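Local coordinates for protein mRNA-decapping enzyme subunit 1 (PDB 1Q67) that forms the decapping complex with Dcp2, activating removal of the 7-methylguanine cap from mRNA and so committing transcripts to 5' to 3' decay, at residues B[155-167]-B[175-187]. Numbering follows the deposited sequence.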
loop_
_atom_site.group_PDB
_atom_site.type_symbol
_atom_site.label_atom_id
_atom_site.label_comp_id
_atom_site.label_asym_id
_atom_site.label_seq_id
_atom_site.Cartn_x
_atom_site.Cartn_y
_atom_site.Cartn_z
ATOM N N MET B 155 -2.328 0.922 16.148
ATOM C CA MET B 155 -2.490 -0.324 16.894
ATOM C C MET B 155 -1.681 -0.236 18.187
ATOM O O MET B 155 -0.499 0.115 18.167
ATOM C CB MET B 155 -2.003 -1.528 16.081
ATOM C CG MET B 155 -2.258 -2.853 16.790
ATOM S SD MET B 155 -1.519 -4.309 16.000
ATOM C CE MET B 155 -2.618 -4.515 14.596
ATOM N N GLY B 156 -2.321 -0.550 19.309
ATOM C CA GLY B 156 -1.622 -0.505 20.585
ATOM C C GLY B 156 -0.920 -1.818 20.874
ATOM O O GLY B 156 -1.386 -2.876 20.454
ATOM N N ILE B 157 0.212 -1.769 21.564
ATOM C CA ILE B 157 0.931 -2.999 21.893
ATOM C C ILE B 157 1.031 -3.166 23.412
ATOM O O ILE B 157 1.606 -2.322 24.103
ATOM C CB ILE B 157 2.336 -2.995 21.291
ATOM C CG1 ILE B 157 2.253 -2.817 19.771
ATOM C CG2 ILE B 157 3.040 -4.301 21.613
ATOM C CD1 ILE B 157 3.625 -2.703 19.094
ATOM N N VAL B 158 0.462 -4.254 23.928
ATOM C CA VAL B 158 0.469 -4.524 25.374
ATOM C C VAL B 158 1.264 -5.779 25.706
ATOM O O VAL B 158 1.047 -6.829 25.119
ATOM C CB VAL B 158 -0.968 -4.718 25.909
ATOM C CG1 VAL B 158 -0.944 -4.951 27.422
ATOM C CG2 VAL B 158 -1.822 -3.497 25.565
ATOM N N PRO B 159 2.205 -5.680 26.649
ATOM C CA PRO B 159 3.013 -6.848 27.028
ATOM C C PRO B 159 2.149 -8.010 27.538
ATOM O O PRO B 159 1.123 -7.791 28.180
ATOM C CB PRO B 159 3.923 -6.304 28.134
ATOM C CG PRO B 159 4.036 -4.835 27.808
ATOM C CD PRO B 159 2.630 -4.472 27.382
ATOM N N ASN B 160 2.571 -9.240 27.249
ATOM C CA ASN B 160 1.848 -10.422 27.701
ATOM C C ASN B 160 1.667 -10.430 29.223
ATOM O O ASN B 160 0.609 -10.806 29.723
ATOM C CB ASN B 160 2.587 -11.702 27.295
ATOM C CG ASN B 160 2.702 -11.861 25.798
ATOM O OD1 ASN B 160 1.904 -11.308 25.039
ATOM N ND2 ASN B 160 3.694 -12.635 25.359
ATOM N N SER B 161 2.698 -10.025 29.957
ATOM C CA SER B 161 2.615 -10.023 31.416
ATOM C C SER B 161 1.481 -9.132 31.902
ATOM O O SER B 161 0.836 -9.431 32.905
ATOM C CB SER B 161 3.938 -9.570 32.038
ATOM O OG SER B 161 4.181 -8.192 31.810
ATOM N N VAL B 162 1.223 -8.042 31.185
ATOM C CA VAL B 162 0.145 -7.141 31.571
ATOM C C VAL B 162 -1.204 -7.773 31.247
ATOM O O VAL B 162 -2.140 -7.679 32.035
ATOM C CB VAL B 162 0.295 -5.768 30.872
ATOM C CG1 VAL B 162 -0.926 -4.882 31.144
ATOM C CG2 VAL B 162 1.559 -5.082 31.386
ATOM N N VAL B 163 -1.301 -8.441 30.101
ATOM C CA VAL B 163 -2.549 -9.095 29.727
ATOM C C VAL B 163 -2.858 -10.255 30.685
ATOM O O VAL B 163 -4.009 -10.442 31.092
ATOM C CB VAL B 163 -2.495 -9.638 28.277
ATOM C CG1 VAL B 163 -3.744 -10.463 27.973
ATOM C CG2 VAL B 163 -2.400 -8.480 27.293
ATOM N N ASN B 164 -1.836 -11.029 31.042
ATOM C CA ASN B 164 -2.026 -12.158 31.950
ATOM C C ASN B 164 -2.440 -11.693 33.345
ATOM O O ASN B 164 -3.343 -12.272 33.949
ATOM C CB ASN B 164 -0.752 -13.007 32.036
ATOM C CG ASN B 164 -0.440 -13.718 30.731
ATOM O OD1 ASN B 164 -1.349 -14.121 29.996
ATOM N ND2 ASN B 164 0.847 -13.893 30.443
ATOM N N LYS B 165 -1.789 -10.653 33.853
ATOM C CA LYS B 165 -2.133 -10.126 35.164
ATOM C C LYS B 165 -3.589 -9.667 35.138
ATOM O O LYS B 165 -4.376 -9.976 36.042
ATOM C CB LYS B 165 -1.234 -8.940 35.523
ATOM C CG LYS B 165 -1.536 -8.344 36.899
ATOM C CD LYS B 165 -0.916 -6.968 37.075
ATOM C CE LYS B 165 0.597 -7.029 37.247
ATOM N NZ LYS B 165 0.985 -7.520 38.598
ATOM N N ARG B 166 -3.936 -8.926 34.091
ATOM C CA ARG B 166 -5.291 -8.414 33.913
ATOM C C ARG B 166 -6.337 -9.531 33.935
ATOM O O ARG B 166 -7.395 -9.385 34.549
ATOM C CB ARG B 166 -5.375 -7.644 32.592
ATOM C CG ARG B 166 -6.775 -7.232 32.166
ATOM C CD ARG B 166 -6.749 -6.736 30.721
ATOM N NE ARG B 166 -8.078 -6.475 30.173
ATOM C CZ ARG B 166 -8.764 -5.357 30.372
ATOM N NH1 ARG B 166 -8.249 -4.383 31.111
ATOM N NH2 ARG B 166 -9.960 -5.207 29.821
ATOM N N LYS B 167 -6.046 -10.640 33.260
ATOM C CA LYS B 167 -6.978 -11.768 33.215
ATOM C C LYS B 167 -7.268 -12.327 34.606
ATOM O O LYS B 167 -8.353 -12.849 34.861
ATOM C CB LYS B 167 -6.426 -12.895 32.331
ATOM C CG LYS B 167 -6.256 -12.511 30.864
ATOM C CD LYS B 167 -6.042 -13.721 29.949
ATOM C CE LYS B 167 -4.763 -14.498 30.278
ATOM N NZ LYS B 167 -4.868 -15.305 31.535
ATOM N N THR B 175 -14.003 -9.480 31.427
ATOM C CA THR B 175 -15.220 -10.122 30.937
ATOM C C THR B 175 -16.076 -9.135 30.150
ATOM O O THR B 175 -16.913 -9.534 29.343
ATOM C CB THR B 175 -16.065 -10.689 32.094
ATOM O OG1 THR B 175 -16.395 -9.635 33.007
ATOM C CG2 THR B 175 -15.297 -11.777 32.828
ATOM N N LEU B 176 -15.859 -7.846 30.391
ATOM C CA LEU B 176 -16.604 -6.801 29.693
ATOM C C LEU B 176 -15.910 -6.463 28.379
ATOM O O LEU B 176 -16.565 -6.232 27.360
ATOM C CB LEU B 176 -16.694 -5.544 30.563
ATOM C CG LEU B 176 -17.408 -5.688 31.909
ATOM C CD1 LEU B 176 -17.341 -4.362 32.660
ATOM C CD2 LEU B 176 -18.854 -6.119 31.686
ATOM N N ASN B 177 -14.581 -6.430 28.417
ATOM C CA ASN B 177 -13.761 -6.135 27.244
ATOM C C ASN B 177 -12.608 -7.144 27.202
ATOM O O ASN B 177 -11.461 -6.806 27.497
ATOM C CB ASN B 177 -13.204 -4.713 27.340
ATOM C CG ASN B 177 -12.343 -4.338 26.145
ATOM O OD1 ASN B 177 -11.601 -3.353 26.187
ATOM N ND2 ASN B 177 -12.443 -5.115 25.072
ATOM N N PRO B 178 -12.907 -8.403 26.840
ATOM C CA PRO B 178 -11.920 -9.484 26.755
ATOM C C PRO B 178 -10.660 -9.124 25.975
ATOM O O PRO B 178 -10.729 -8.589 24.863
ATOM C CB PRO B 178 -12.703 -10.613 26.095
ATOM C CG PRO B 178 -14.084 -10.393 26.614
ATOM C CD PRO B 178 -14.248 -8.898 26.475
ATOM N N LEU B 179 -9.511 -9.425 26.572
ATOM C CA LEU B 179 -8.216 -9.157 25.961
ATOM C C LEU B 179 -7.326 -10.383 26.097
ATOM O O LEU B 179 -7.214 -10.954 27.181
ATOM C CB LEU B 179 -7.533 -7.968 26.648
ATOM C CG LEU B 179 -8.213 -6.596 26.607
ATOM C CD1 LEU B 179 -7.334 -5.576 27.320
ATOM C CD2 LEU B 179 -8.443 -6.176 25.164
ATOM N N GLU B 180 -6.704 -10.792 24.994
ATOM C CA GLU B 180 -5.798 -11.937 25.007
ATOM C C GLU B 180 -4.424 -11.539 24.489
ATOM O O GLU B 180 -4.282 -10.521 23.805
ATOM C CB GLU B 180 -6.370 -13.098 24.189
ATOM C CG GLU B 180 -7.391 -13.917 24.976
ATOM C CD GLU B 180 -7.810 -15.190 24.268
ATOM O OE1 GLU B 180 -6.924 -16.006 23.926
ATOM O OE2 GLU B 180 -9.029 -15.380 24.062
ATOM N N CYS B 181 -3.410 -12.331 24.823
ATOM C CA CYS B 181 -2.051 -12.025 24.401
ATOM C C CYS B 181 -1.893 -11.875 22.892
ATOM O O CYS B 181 -2.376 -12.699 22.109
ATOM C CB CYS B 181 -1.081 -13.089 24.915
ATOM S SG CYS B 181 -0.809 -13.028 26.707
ATOM N N MET B 182 -1.204 -10.809 22.497
ATOM C CA MET B 182 -0.960 -10.535 21.097
ATOM C C MET B 182 0.122 -11.487 20.615
ATOM O O MET B 182 0.744 -12.187 21.420
ATOM C CB MET B 182 -0.506 -9.086 20.920
ATOM C CG MET B 182 -1.525 -8.062 21.404
ATOM S SD MET B 182 -0.976 -6.338 21.216
ATOM C CE MET B 182 -1.050 -6.190 19.414
ATOM N N GLY B 183 0.345 -11.512 19.305
ATOM C CA GLY B 183 1.360 -12.382 18.745
ATOM C C GLY B 183 1.970 -11.835 17.468
ATOM O O GLY B 183 1.376 -10.990 16.801
ATOM N N VAL B 184 3.165 -12.313 17.133
ATOM C CA VAL B 184 3.847 -11.884 15.922
ATOM C C VAL B 184 4.648 -13.015 15.310
ATOM O O VAL B 184 5.203 -13.850 16.017
ATOM C CB VAL B 184 4.819 -10.701 16.172
ATOM C CG1 VAL B 184 4.033 -9.472 16.554
ATOM C CG2 VAL B 184 5.836 -11.055 17.269
ATOM N N GLU B 185 4.704 -13.024 13.984
ATOM C CA GLU B 185 5.449 -14.028 13.248
ATOM C C GLU B 185 5.773 -13.477 11.873
ATOM O O GLU B 185 5.177 -12.502 11.417
ATOM C CB GLU B 185 4.620 -15.304 13.083
ATOM C CG GLU B 185 3.464 -15.158 12.112
ATOM C CD GLU B 185 2.649 -16.430 11.961
ATOM O OE1 GLU B 185 3.238 -17.485 11.629
ATOM O OE2 GLU B 185 1.415 -16.375 12.171
ATOM N N VAL B 186 6.735 -14.105 11.220
ATOM C CA VAL B 186 7.114 -13.714 9.887
ATOM C C VAL B 186 6.793 -14.903 9.003
ATOM O O VAL B 186 7.280 -16.007 9.232
ATOM C CB VAL B 186 8.612 -13.400 9.787
ATOM C CG1 VAL B 186 8.988 -13.150 8.333
ATOM C CG2 VAL B 186 8.939 -12.182 10.627
ATOM N N LYS B 187 5.947 -14.680 8.007
ATOM C CA LYS B 187 5.573 -15.738 7.086
ATOM C C LYS B 187 5.898 -15.254 5.685
ATOM O O LYS B 187 5.188 -14.426 5.106
ATOM C CB LYS B 187 4.086 -16.059 7.225
ATOM C CG LYS B 187 3.702 -17.430 6.698
ATOM C CD LYS B 187 2.408 -17.909 7.341
ATOM C CE LYS B 187 2.559 -18.036 8.854
ATOM N NZ LYS B 187 1.275 -18.405 9.526
HETATM O O HOH W 1 0.147 -9.366 24.595
HETATM O O HOH W 2 3.159 -13.216 22.431
#
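Arg-166 meets Leu-179 with CG trans to its backbone N (chi1 171°) and the chain straight out to NE, while Leu-179 sends CG away from its own carbonyl carbon (chi1 -62°); the two side chains cross at a slant. The contact belongs to the PH-like beta sandwich of the Dcp1 family: strand 152-157, at the edge of one sheet, runs into helix 160-169, and the extended chain 177-182 returns along that helix to enter edge strand 183-187 of the other sheet. CD1 of Leu-179 lies over one face of the guanidinium, off-centre toward its rim. At the guanidinium edge, NH2 of Arg-166 donates, close to the guanidinium plane, to O of Asn-177 (3.2 Å, 156° at the hydrogen). Replacing Arg-166 by an alanine would probably leave that carbonyl without this donor and strip the cover from CD1 of Leu-179. NE is buried, with just a long, weak ion pair to Asp-174. One helical turn back, CG1 of Val-163 packs on the backbone of Leu-179 to Cys-181, 3.6 Å from O of Leu-179. SG of Cys-181 lies beside OD1 of Asn-164 (3.5 Å) and the side chain of Asn-160. Two waters bridge Asn-160 to Met-182: one donates hydrogen bonds to OD1 of Asn-160 and O of Val-158 and accepts from N of Met-182, the other accepts from ND2 and donates to O of Met-182. Met-182 reaches toward the end of strand 152-157: its SD is 3.7 Å from N of Val-158, and its CE touches O of Gly-156 at 3.5 Å and SD of Met-155 at 3.9 Å.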